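Putative branched chain amino acid ABC transporter, periplasmic amino acid-binding protein (Brucella ovis, PDB 4XFK) probably serves as the periplasmic binding component of an ABC-type amino-acid transport system, capturing leucine, isoleucine, valine, threonine and alanine. Local coordinates at residues K351-K362 against Y372-D383; N60-V71 against A89-V98. The protein carries 1 engineered substitution. One frame throughout, in Å; residues are numbered along the deposited sequence.

Overall arrangement
The chain has the two-lobed build of the periplasmic binding proteins, and the two contacts lie in different lobes. Contact 1 pairs two antiparallel strands at one edge of the mixed sheet, while contact 2 packs two neighbouring helices against the five-stranded parallel sheet. They sit on opposite sides of the chain's centre, with their own centres 32 Å apart and their nearest atoms about 15 Å apart. Each is at some remove from a bound sodium ion, about 9 Å for the side chain of Lys351 and about 10 Å for that of Val90. Tyr31, Gly85 and Gly116 form a sodium site, and Gly85 lies just ahead of the helix carrying 89-98.

Contact 1: residues K351-K362 against Y372-D383; sequences KFPMVVQEVSKK and YGFLPFKTFTGD. With ACT (acetate ion), chain C.
Phe377 folds its ring back across Val356 and Glu358 of the facing strand. Its chi1 of 64° sets CG between the backbone N and carbonyl carbon, placing one ring face over Val356 O and the edge at Glu358 N. The far rim presses on Val356, whose CG1 lies 3.4 Å from CZ of Phe377. The carboxylate of Glu358 stands at 89° to this ring, and Lys152 makes a cation-pi contact with Phe377. Beneath the ring is a classic beta bulge: Val356 O takes a nearly straight bond from Phe377 N at 2.9 Å and a weak one from Lys378 N. Farther along the same face, Val356 turns its other methyl, CG2, to the edge of the Phe380 ring, 3.8 Å from CE2.

The opposite face carries Val355, Gln357 and Val359. CG1 of Val355 rests alongside CB of Pro376. Gln357 lays OE1 against CB of Phe374, 3.5 Å away, its amide plane 75° from that ring. Three hydrogen bonds hold the amide: OE1 to Asn269, NE2 to Thr266 and to Val355 O (3.0 Å), which lies in the amide plane though NE2 comes from above the carbonyl's plane. Val359 forks, CG1 meeting CB of Tyr372 and CG2 lying 3.7 Å from CE2 of Phe374. At one end, CG of Lys361 sits over a face of the Tyr372 ring, 3.8 Å from its centroid, a CH-pi contact. At the other, Lys351 NZ forms a salt bridge with Asp383 OD1 at 2.9 Å. Thr379 OG1 donates to an acetate, probably from the crystallisation liquor.

Methyl branches and aromatic rings thus cover both faces of the ladder, the salt bridge ties one end, and Glu358 and Lys152 bring charge to the Phe377 ring, consistent with a hairpin closing one edge of the sheet.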
loop_
_atom_site.group_PDB
_atom_site.type_symbol
_atom_site.label_atom_id
_atom_site.label_comp_id
_atom_site.label_asym_id
_atom_site.label_seq_id
_atom_site.Cartn_x
_atom_site.Cartn_y
_atom_site.Cartn_z
ATOM N N LYS A 351 -10.200 -3.058 -6.572
ATOM C CA LYS A 351 -11.381 -2.891 -5.729
ATOM C C LYS A 351 -11.342 -3.950 -4.635
ATOM O O LYS A 351 -11.235 -5.142 -4.927
ATOM C CB LYS A 351 -12.655 -3.034 -6.559
ATOM C CG LYS A 351 -13.915 -2.791 -5.753
ATOM C CD LYS A 351 -15.079 -2.362 -6.629
ATOM C CE LYS A 351 -15.694 -3.521 -7.352
ATOM N NZ LYS A 351 -16.923 -3.044 -8.051
ATOM N N PHE A 352 -11.424 -3.516 -3.378
ATOM C CA PHE A 352 -11.263 -4.410 -2.236
ATOM C C PHE A 352 -11.802 -3.717 -0.990
ATOM O O PHE A 352 -11.903 -2.495 -0.960
ATOM C CB PHE A 352 -9.777 -4.746 -2.040
ATOM C CG PHE A 352 -8.876 -3.545 -2.113
ATOM C CD1 PHE A 352 -8.763 -2.679 -1.025
ATOM C CD2 PHE A 352 -8.176 -3.253 -3.271
ATOM C CE1 PHE A 352 -7.994 -1.547 -1.095
ATOM C CE2 PHE A 352 -7.387 -2.116 -3.347
ATOM C CZ PHE A 352 -7.290 -1.264 -2.252
ATOM N N PRO A 353 -12.152 -4.496 0.045
ATOM C CA PRO A 353 -12.624 -3.883 1.291
ATOM C C PRO A 353 -11.519 -3.182 2.082
ATOM O O PRO A 353 -10.332 -3.484 1.927
ATOM C CB PRO A 353 -13.164 -5.077 2.105
ATOM C CG PRO A 353 -13.153 -6.240 1.198
ATOM C CD PRO A 353 -12.190 -5.965 0.091
ATOM N N MET A 354 -11.932 -2.243 2.933
ATOM C CA MET A 354 -11.040 -1.548 3.853
ATOM C C MET A 354 -11.547 -1.701 5.279
ATOM O O MET A 354 -12.747 -1.656 5.533
ATOM C CB MET A 354 -10.940 -0.068 3.483
ATOM C CG MET A 354 -10.170 0.192 2.191
ATOM S SD MET A 354 -8.403 -0.213 2.309
ATOM C CE MET A 354 -7.824 1.171 3.288
ATOM N N VAL A 355 -10.621 -1.877 6.208
ATOM C CA VAL A 355 -10.956 -2.093 7.602
ATOM C C VAL A 355 -10.351 -0.989 8.439
ATOM O O VAL A 355 -9.133 -0.789 8.436
ATOM C CB VAL A 355 -10.378 -3.431 8.090
ATOM C CG1 VAL A 355 -10.900 -3.762 9.480
ATOM C CG2 VAL A 355 -10.731 -4.514 7.119
ATOM N N VAL A 356 -11.203 -0.275 9.165
ATOM C CA VAL A 356 -10.740 0.775 10.059
ATOM C C VAL A 356 -10.574 0.184 11.456
ATOM O O VAL A 356 -11.442 -0.549 11.938
ATOM C CB VAL A 356 -11.683 1.989 10.059
ATOM C CG1 VAL A 356 -10.985 3.172 10.697
ATOM C CG2 VAL A 356 -12.083 2.329 8.623
ATOM N N GLN A 357 -9.440 0.498 12.080
ATOM C CA GLN A 357 -8.961 -0.205 13.265
ATOM C C GLN A 357 -8.467 0.770 14.325
ATOM O O GLN A 357 -7.899 1.822 13.994
ATOM C CB GLN A 357 -7.803 -1.127 12.881
ATOM C CG GLN A 357 -8.157 -2.182 11.839
ATOM C CD GLN A 357 -6.960 -2.626 11.028
ATOM O OE1 GLN A 357 -6.038 -3.247 11.558
ATOM N NE2 GLN A 357 -6.967 -2.316 9.732
ATOM N N GLU A 358 -8.660 0.410 15.594
ATOM C CA GLU A 358 -8.201 1.231 16.712
ATOM C C GLU A 358 -7.166 0.477 17.536
ATOM O O GLU A 358 -7.233 -0.743 17.652
ATOM C CB GLU A 358 -9.382 1.621 17.600
ATOM C CG GLU A 358 -10.091 0.434 18.246
ATOM C CD GLU A 358 -11.263 0.845 19.104
ATOM O OE1 GLU A 358 -11.033 1.473 20.156
ATOM O OE2 GLU A 358 -12.410 0.538 18.724
ATOM N N VAL A 359 -6.209 1.198 18.109
ATOM C CA VAL A 359 -5.245 0.567 19.003
ATOM C C VAL A 359 -5.919 0.301 20.350
ATOM O O VAL A 359 -6.436 1.224 20.986
ATOM C CB VAL A 359 -3.999 1.443 19.186
ATOM C CG1 VAL A 359 -3.008 0.763 20.123
ATOM C CG2 VAL A 359 -3.361 1.729 17.821
ATOM N N SER A 360 -5.918 -0.962 20.771
ATOM C CA SER A 360 -6.723 -1.401 21.904
ATOM C C SER A 360 -6.131 -2.648 22.539
ATOM O O SER A 360 -5.553 -3.488 21.851
ATOM C CB SER A 360 -8.148 -1.709 21.439
ATOM O OG SER A 360 -8.912 -2.305 22.477
ATOM N N LYS A 361 -6.293 -2.777 23.852
ATOM C CA LYS A 361 -5.866 -3.982 24.548
ATOM C C LYS A 361 -6.757 -5.161 24.177
ATOM O O LYS A 361 -6.409 -6.312 24.442
ATOM C CB LYS A 361 -5.903 -3.777 26.061
ATOM C CG LYS A 361 -4.805 -2.886 26.594
ATOM C CD LYS A 361 -4.863 -2.847 28.108
ATOM C CE LYS A 361 -3.751 -2.002 28.687
ATOM N NZ LYS A 361 -3.784 -2.074 30.168
ATOM N N LYS A 362 -7.908 -4.875 23.577
ATOM C CA LYS A 362 -8.848 -5.926 23.206
ATOM C C LYS A 362 -8.403 -6.711 21.967
ATOM O O LYS A 362 -8.922 -7.788 21.712
ATOM C CB LYS A 362 -10.245 -5.346 22.977
ATOM C CG LYS A 362 -10.906 -4.780 24.230
ATOM C CD LYS A 362 -12.211 -4.066 23.889
ATOM C CE LYS A 362 -12.848 -3.442 25.124
ATOM N NZ LYS A 362 -11.933 -2.481 25.809
ATOM N N TYR A 372 -1.136 -3.851 23.544
ATOM C CA TYR A 372 -2.057 -3.291 22.560
ATOM C C TYR A 372 -1.875 -3.904 21.180
ATOM O O TYR A 372 -0.771 -4.259 20.795
ATOM C CB TYR A 372 -1.842 -1.778 22.443
ATOM C CG TYR A 372 -2.220 -1.010 23.692
ATOM C CD1 TYR A 372 -1.315 -0.830 24.737
ATOM C CD2 TYR A 372 -3.488 -0.470 23.827
ATOM C CE1 TYR A 372 -1.671 -0.137 25.885
ATOM C CE2 TYR A 372 -3.853 0.228 24.963
ATOM C CZ TYR A 372 -2.944 0.394 25.987
ATOM O OH TYR A 372 -3.329 1.090 27.112
ATOM N N GLY A 373 -2.965 -3.992 20.425
ATOM C CA GLY A 373 -2.888 -4.302 19.012
ATOM C C GLY A 373 -3.974 -3.560 18.270
ATOM O O GLY A 373 -4.694 -2.738 18.846
ATOM N N PHE A 374 -4.113 -3.872 16.990
ATOM C CA PHE A 374 -5.113 -3.238 16.153
ATOM C C PHE A 374 -6.411 -4.026 16.171
ATOM O O PHE A 374 -6.445 -5.197 15.818
ATOM C CB PHE A 374 -4.549 -3.045 14.745
ATOM C CG PHE A 374 -3.445 -2.030 14.707
ATOM C CD1 PHE A 374 -2.126 -2.402 14.925
ATOM C CD2 PHE A 374 -3.736 -0.683 14.521
ATOM C CE1 PHE A 374 -1.108 -1.449 14.929
ATOM C CE2 PHE A 374 -2.722 0.263 14.519
ATOM C CZ PHE A 374 -1.410 -0.122 14.724
ATOM N N LEU A 375 -7.477 -3.367 16.615
ATOM C CA LEU A 375 -8.791 -3.981 16.750
ATOM C C LEU A 375 -9.695 -3.369 15.689
ATOM O O LEU A 375 -9.862 -2.150 15.649
ATOM C CB LEU A 375 -9.357 -3.673 18.137
ATOM C CG LEU A 375 -10.743 -4.241 18.448
ATOM C CD1 LEU A 375 -10.644 -5.718 18.764
ATOM C CD2 LEU A 375 -11.402 -3.478 19.603
ATOM N N PRO A 376 -10.278 -4.207 14.816
ATOM C CA PRO A 376 -11.150 -3.675 13.763
ATOM C C PRO A 376 -12.489 -3.199 14.325
ATOM O O PRO A 376 -13.028 -3.847 15.225
ATOM C CB PRO A 376 -11.364 -4.886 12.848
ATOM C CG PRO A 376 -11.231 -6.069 13.751
ATOM C CD PRO A 376 -10.232 -5.684 14.816
ATOM N N PHE A 377 -13.018 -2.089 13.808
ATOM C CA PHE A 377 -14.341 -1.632 14.241
ATOM C C PHE A 377 -15.307 -1.284 13.104
ATOM O O PHE A 377 -16.495 -1.077 13.349
ATOM C CB PHE A 377 -14.249 -0.483 15.259
ATOM C CG PHE A 377 -13.628 0.779 14.721
ATOM C CD1 PHE A 377 -14.387 1.696 14.006
ATOM C CD2 PHE A 377 -12.291 1.071 14.968
ATOM C CE1 PHE A 377 -13.821 2.865 13.524
ATOM C CE2 PHE A 377 -11.725 2.235 14.487
ATOM C CZ PHE A 377 -12.494 3.141 13.779
ATOM N N LYS A 378 -14.804 -1.217 11.875
ATOM C CA LYS A 378 -15.645 -0.928 10.716
ATOM C C LYS A 378 -14.996 -1.478 9.458
ATOM O O LYS A 378 -13.823 -1.230 9.204
ATOM C CB LYS A 378 -15.869 0.584 10.562
ATOM C CG LYS A 378 -16.624 0.994 9.297
ATOM C CD LYS A 378 -18.054 0.467 9.301
ATOM C CE LYS A 378 -18.806 0.903 8.051
ATOM N NZ LYS A 378 -20.193 0.359 8.003
ATOM N N THR A 379 -15.759 -2.225 8.671
ATOM C CA THR A 379 -15.285 -2.675 7.369
ATOM C C THR A 379 -16.153 -2.070 6.284
ATOM O O THR A 379 -17.379 -2.191 6.317
ATOM C CB THR A 379 -15.318 -4.201 7.236
ATOM O OG1 THR A 379 -14.379 -4.778 8.147
ATOM C CG2 THR A 379 -14.958 -4.619 5.815
ATOM N N PHE A 380 -15.513 -1.394 5.339
ATOM C CA PHE A 380 -16.200 -0.876 4.170
ATOM C C PHE A 380 -16.040 -1.875 3.041
ATOM O O PHE A 380 -14.954 -2.412 2.831
ATOM C CB PHE A 380 -15.616 0.474 3.758
ATOM C CG PHE A 380 -15.885 1.571 4.738
ATOM C CD1 PHE A 380 -17.150 2.142 4.823
ATOM C CD2 PHE A 380 -14.881 2.045 5.566
ATOM C CE1 PHE A 380 -17.413 3.161 5.732
ATOM C CE2 PHE A 380 -15.131 3.073 6.470
ATOM C CZ PHE A 380 -16.402 3.630 6.557
ATOM N N THR A 381 -17.119 -2.123 2.309
ATOM C CA THR A 381 -17.058 -3.028 1.163
ATOM C C THR A 381 -16.174 -2.438 0.067
ATOM O O THR A 381 -15.797 -1.266 0.117
ATOM C CB THR A 381 -18.452 -3.264 0.551
ATOM O OG1 THR A 381 -18.934 -2.027 0.019
ATOM C CG2 THR A 381 -19.426 -3.797 1.588
ATOM N N GLY A 382 -15.837 -3.259 -0.923
ATOM C CA GLY A 382 -15.116 -2.790 -2.094
ATOM C C GLY A 382 -15.807 -1.607 -2.759
ATOM O O GLY A 382 -15.178 -0.594 -3.060
ATOM N N ASP A 383 -17.118 -1.710 -2.957
ATOM C CA ASP A 383 -17.860 -0.603 -3.556
ATOM C C ASP A 383 -17.813 0.667 -2.696
ATOM O O ASP A 383 -17.749 1.782 -3.217
ATOM C CB ASP A 383 -19.306 -1.013 -3.836
ATOM C CG ASP A 383 -19.426 -1.951 -5.026
ATOM O OD1 ASP A 383 -18.572 -1.863 -5.933
ATOM O OD2 ASP A 383 -20.369 -2.770 -5.057
HETATM C C ACT C . -15.157 -5.374 11.760
HETATM O O ACT C . -16.085 -4.875 12.441
HETATM O OXT ACT C . -14.667 -4.620 10.891
HETATM C CH3 ACT C . -14.657 -6.774 11.978
#

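Contact 2: residues N60-V71 against A89-V98; sequences NQGGPVGAADRV and AVAGQITEDV
Ala67 points its methyl toward the neighbouring helix, where CB lies 3.6 Å from Val90 CG1 and a little farther from Ile94 CG1. One turn on, Val71 continues the apolar seam: its CG2 is 3.9 Å from Ile94 CG1, the two side chains meeting at a slant. Val90 uses both branches, since CG2, the one beside its backbone N, reaches the start of the other helix and sits 3.6 Å from Gly63 C. Pro64 closes this end, its CG resting 3.8 Å from Ala89 O and near Ala89 CB.

The helices run the same way, 31° apart with axes 8.3 Å from each other, as in the consecutive beta-alpha-beta crossovers of a Rossmann-like lobe: 63-76 leads from strand 54-59 to 81-84, and 88-104 from there to 111-114. Ile94 also touches Ile82 and Gln84 of the central strand.

Gln93 and Asp97 lie along the outer side of the seam. With chi1 at -172° Gln93 lays CG against Pro64 O, and the bend at chi2 then swings the amide toward Asp97, where NE2 donates to OD2 at 3.1 Å. That oxygen also packs on Ala68 CB, and a water that donates to it, at 2.9 Å, donates to Ala68 O as well. Buried Asn60 forms an Asx turn, OD1 accepting from Gly62 N at 3.0 Å, while its ND2, near Val90 CG2, bonds Gly63 O, which accepts from Ala67 N too.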
loop_
_atom_site.group_PDB
_atom_site.type_symbol
_atom_site.label_atom_id
_atom_site.label_comp_id
_atom_site.label_asym_id
_atom_site.label_seq_id
_atom_site.Cartn_x
_atom_site.Cartn_y
_atom_site.Cartn_z
ATOM N N ASN A 60 17.518 -1.504 -4.849
ATOM C CA ASN A 60 17.607 -0.123 -5.278
ATOM C C ASN A 60 17.980 0.765 -4.100
ATOM O O ASN A 60 17.165 0.998 -3.201
ATOM C CB ASN A 60 16.283 0.363 -5.877
ATOM C CG ASN A 60 16.324 1.834 -6.224
ATOM O OD1 ASN A 60 17.400 2.378 -6.495
ATOM N ND2 ASN A 60 15.172 2.497 -6.190
ATOM N N GLN A 61 19.213 1.261 -4.110
ATOM C CA GLN A 61 19.713 2.093 -3.021
ATOM C C GLN A 61 19.662 3.572 -3.354
ATOM O O GLN A 61 20.041 4.408 -2.541
ATOM C CB GLN A 61 21.151 1.694 -2.699
ATOM C CG GLN A 61 21.242 0.325 -2.063
ATOM C CD GLN A 61 20.742 0.339 -0.630
ATOM O OE1 GLN A 61 21.124 1.205 0.164
ATOM N NE2 GLN A 61 19.881 -0.611 -0.292
ATOM N N GLY A 62 19.184 3.888 -4.549
ATOM C CA GLY A 62 19.297 5.237 -5.058
ATOM C C GLY A 62 18.014 5.951 -5.437
ATOM O O GLY A 62 18.037 6.819 -6.309
ATOM N N GLY A 63 16.902 5.616 -4.786
ATOM C CA GLY A 63 15.652 6.323 -5.031
ATOM C C GLY A 63 15.222 6.262 -6.483
ATOM O O GLY A 63 15.442 5.261 -7.149
ATOM N N PRO A 64 14.603 7.336 -6.986
ATOM C CA PRO A 64 14.140 7.338 -8.382
ATOM C C PRO A 64 15.257 7.167 -9.422
ATOM O O PRO A 64 15.058 6.456 -10.412
ATOM C CB PRO A 64 13.457 8.702 -8.514
ATOM C CG PRO A 64 12.975 8.997 -7.128
ATOM C CD PRO A 64 14.077 8.487 -6.233
ATOM N N VAL A 65 16.412 7.780 -9.196
ATOM C CA VAL A 65 17.545 7.619 -10.107
ATOM C C VAL A 65 17.996 6.159 -10.148
ATOM O O VAL A 65 18.215 5.587 -11.219
ATOM C CB VAL A 65 18.729 8.525 -9.705
ATOM C CG1 VAL A 65 19.984 8.162 -10.493
ATOM C CG2 VAL A 65 18.371 9.989 -9.925
ATOM N N GLY A 66 18.113 5.551 -8.974
ATOM C CA GLY A 66 18.464 4.148 -8.889
ATOM C C GLY A 66 17.449 3.259 -9.582
ATOM O O GLY A 66 17.806 2.301 -10.264
ATOM N N ALA A 67 16.177 3.581 -9.411
ATOM C CA ALA A 67 15.108 2.781 -9.986
ATOM C C ALA A 67 15.166 2.724 -11.512
ATOM O O ALA A 67 14.922 1.673 -12.098
ATOM C CB ALA A 67 13.761 3.308 -9.525
ATOM N N ALA A 68 15.476 3.846 -12.154
ATOM C CA ALA A 68 15.554 3.872 -13.610
ATOM C C ALA A 68 16.631 2.900 -14.095
ATOM O O ALA A 68 16.433 2.146 -15.050
ATOM C CB ALA A 68 15.821 5.291 -14.112
ATOM N N ASP A 69 17.763 2.900 -13.404
ATOM C CA ASP A 69 18.852 1.997 -13.725
ATOM C C ASP A 69 18.429 0.544 -13.511
ATOM O O ASP A 69 18.688 -0.322 -14.349
ATOM C CB ASP A 69 20.068 2.346 -12.863
ATOM C CG ASP A 69 21.232 1.415 -13.096
ATOM O OD1 ASP A 69 22.011 1.659 -14.042
ATOM O OD2 ASP A 69 21.375 0.443 -12.326
ATOM N N ARG A 70 17.772 0.281 -12.389
ATOM C CA ARG A 70 17.390 -1.083 -12.062
ATOM C C ARG A 70 16.310 -1.634 -12.997
ATOM O O ARG A 70 16.334 -2.814 -13.345
ATOM C CB ARG A 70 16.974 -1.204 -10.587
ATOM C CG ARG A 70 18.044 -0.755 -9.559
ATOM C CD ARG A 70 19.270 -1.668 -9.482
ATOM N NE ARG A 70 20.186 -1.498 -10.608
ATOM C CZ ARG A 70 20.974 -2.460 -11.080
ATOM N NH1 ARG A 70 20.978 -3.668 -10.517
ATOM N NH2 ARG A 70 21.766 -2.215 -12.116
ATOM N N VAL A 71 15.370 -0.787 -13.410
ATOM C CA VAL A 71 14.364 -1.209 -14.384
ATOM C C VAL A 71 15.008 -1.604 -15.718
ATOM O O VAL A 71 14.653 -2.630 -16.313
ATOM C CB VAL A 71 13.285 -0.125 -14.598
ATOM C CG1 VAL A 71 12.427 -0.433 -15.820
ATOM C CG2 VAL A 71 12.422 -0.013 -13.358
ATOM N N ALA A 89 7.556 8.091 -5.110
ATOM C CA ALA A 89 8.554 8.828 -5.880
ATOM C C ALA A 89 9.237 7.869 -6.853
ATOM O O ALA A 89 9.397 8.156 -8.041
ATOM C CB ALA A 89 9.564 9.482 -4.953
ATOM N N VAL A 90 9.622 6.709 -6.342
ATOM C CA VAL A 90 10.178 5.659 -7.186
ATOM C C VAL A 90 9.147 5.163 -8.203
ATOM O O VAL A 90 9.463 4.987 -9.387
ATOM C CB VAL A 90 10.717 4.496 -6.341
ATOM C CG1 VAL A 90 11.005 3.277 -7.208
ATOM C CG2 VAL A 90 11.984 4.930 -5.584
ATOM N N ALA A 91 7.916 4.940 -7.752
ATOM C CA ALA A 91 6.866 4.434 -8.638
ATOM C C ALA A 91 6.590 5.364 -9.815
ATOM O O ALA A 91 6.325 4.903 -10.923
ATOM C CB ALA A 91 5.588 4.197 -7.868
ATOM N N GLY A 92 6.628 6.672 -9.567
ATOM C CA GLY A 92 6.431 7.655 -10.624
ATOM C C GLY A 92 7.453 7.477 -11.736
ATOM O O GLY A 92 7.137 7.591 -12.924
ATOM N N GLN A 93 8.691 7.181 -11.351
ATOM C CA GLN A 93 9.750 6.928 -12.317
ATOM C C GLN A 93 9.544 5.588 -13.023
ATOM O O GLN A 93 9.634 5.506 -14.256
ATOM C CB GLN A 93 11.108 6.944 -11.617
ATOM C CG GLN A 93 12.275 6.891 -12.570
ATOM C CD GLN A 93 12.359 8.134 -13.433
ATOM O OE1 GLN A 93 12.168 9.255 -12.952
ATOM N NE2 GLN A 93 12.642 7.946 -14.714
ATOM N N ILE A 94 9.294 4.531 -12.251
ATOM C CA ILE A 94 9.119 3.201 -12.834
ATOM C C ILE A 94 7.978 3.194 -13.841
ATOM O O ILE A 94 8.124 2.696 -14.960
ATOM C CB ILE A 94 8.870 2.117 -11.753
ATOM C CG1 ILE A 94 10.129 1.906 -10.910
ATOM C CG2 ILE A 94 8.446 0.788 -12.398
ATOM C CD1 ILE A 94 9.949 0.883 -9.808
ATOM N N THR A 95 6.843 3.766 -13.454
ATOM C CA THR A 95 5.688 3.701 -14.326
ATOM C C THR A 95 5.932 4.413 -15.662
ATOM O O THR A 95 5.518 3.919 -16.715
ATOM C CB THR A 95 4.396 4.182 -13.631
ATOM O OG1 THR A 95 3.287 3.514 -14.235
ATOM C CG2 THR A 95 4.193 5.700 -13.732
ATOM N N GLU A 96 6.645 5.537 -15.622
ATOM C CA GLU A 96 6.924 6.292 -16.837
ATOM C C GLU A 96 7.947 5.583 -17.713
ATOM O O GLU A 96 7.789 5.520 -18.936
ATOM C CB GLU A 96 7.380 7.717 -16.514
ATOM C CG GLU A 96 6.240 8.652 -16.157
ATOM C CD GLU A 96 5.176 8.704 -17.240
ATOM O OE1 GLU A 96 5.520 9.005 -18.405
ATOM O OE2 GLU A 96 3.999 8.434 -16.927
ATOM N N ASP A 97 8.984 5.031 -17.091
ATOM C CA ASP A 97 9.984 4.285 -17.847
ATOM C C ASP A 97 9.380 3.050 -18.517
ATOM O O ASP A 97 9.710 2.739 -19.668
ATOM C CB ASP A 97 11.168 3.894 -16.964
ATOM C CG ASP A 97 12.018 5.088 -16.566
ATOM O OD1 ASP A 97 11.856 6.170 -17.173
ATOM O OD2 ASP A 97 12.842 4.949 -15.642
ATOM N N VAL A 98 8.486 2.360 -17.812
ATOM C CA VAL A 98 7.801 1.209 -18.394
ATOM C C VAL A 98 6.877 1.639 -19.542
ATOM O O VAL A 98 6.868 1.024 -20.613
ATOM C CB VAL A 98 7.030 0.400 -17.330
ATOM C CG1 VAL A 98 6.095 -0.594 -18.001
ATOM C CG2 VAL A 98 8.024 -0.298 -16.398
HETATM O O HOH W 1 14.478 2.827 -16.814
#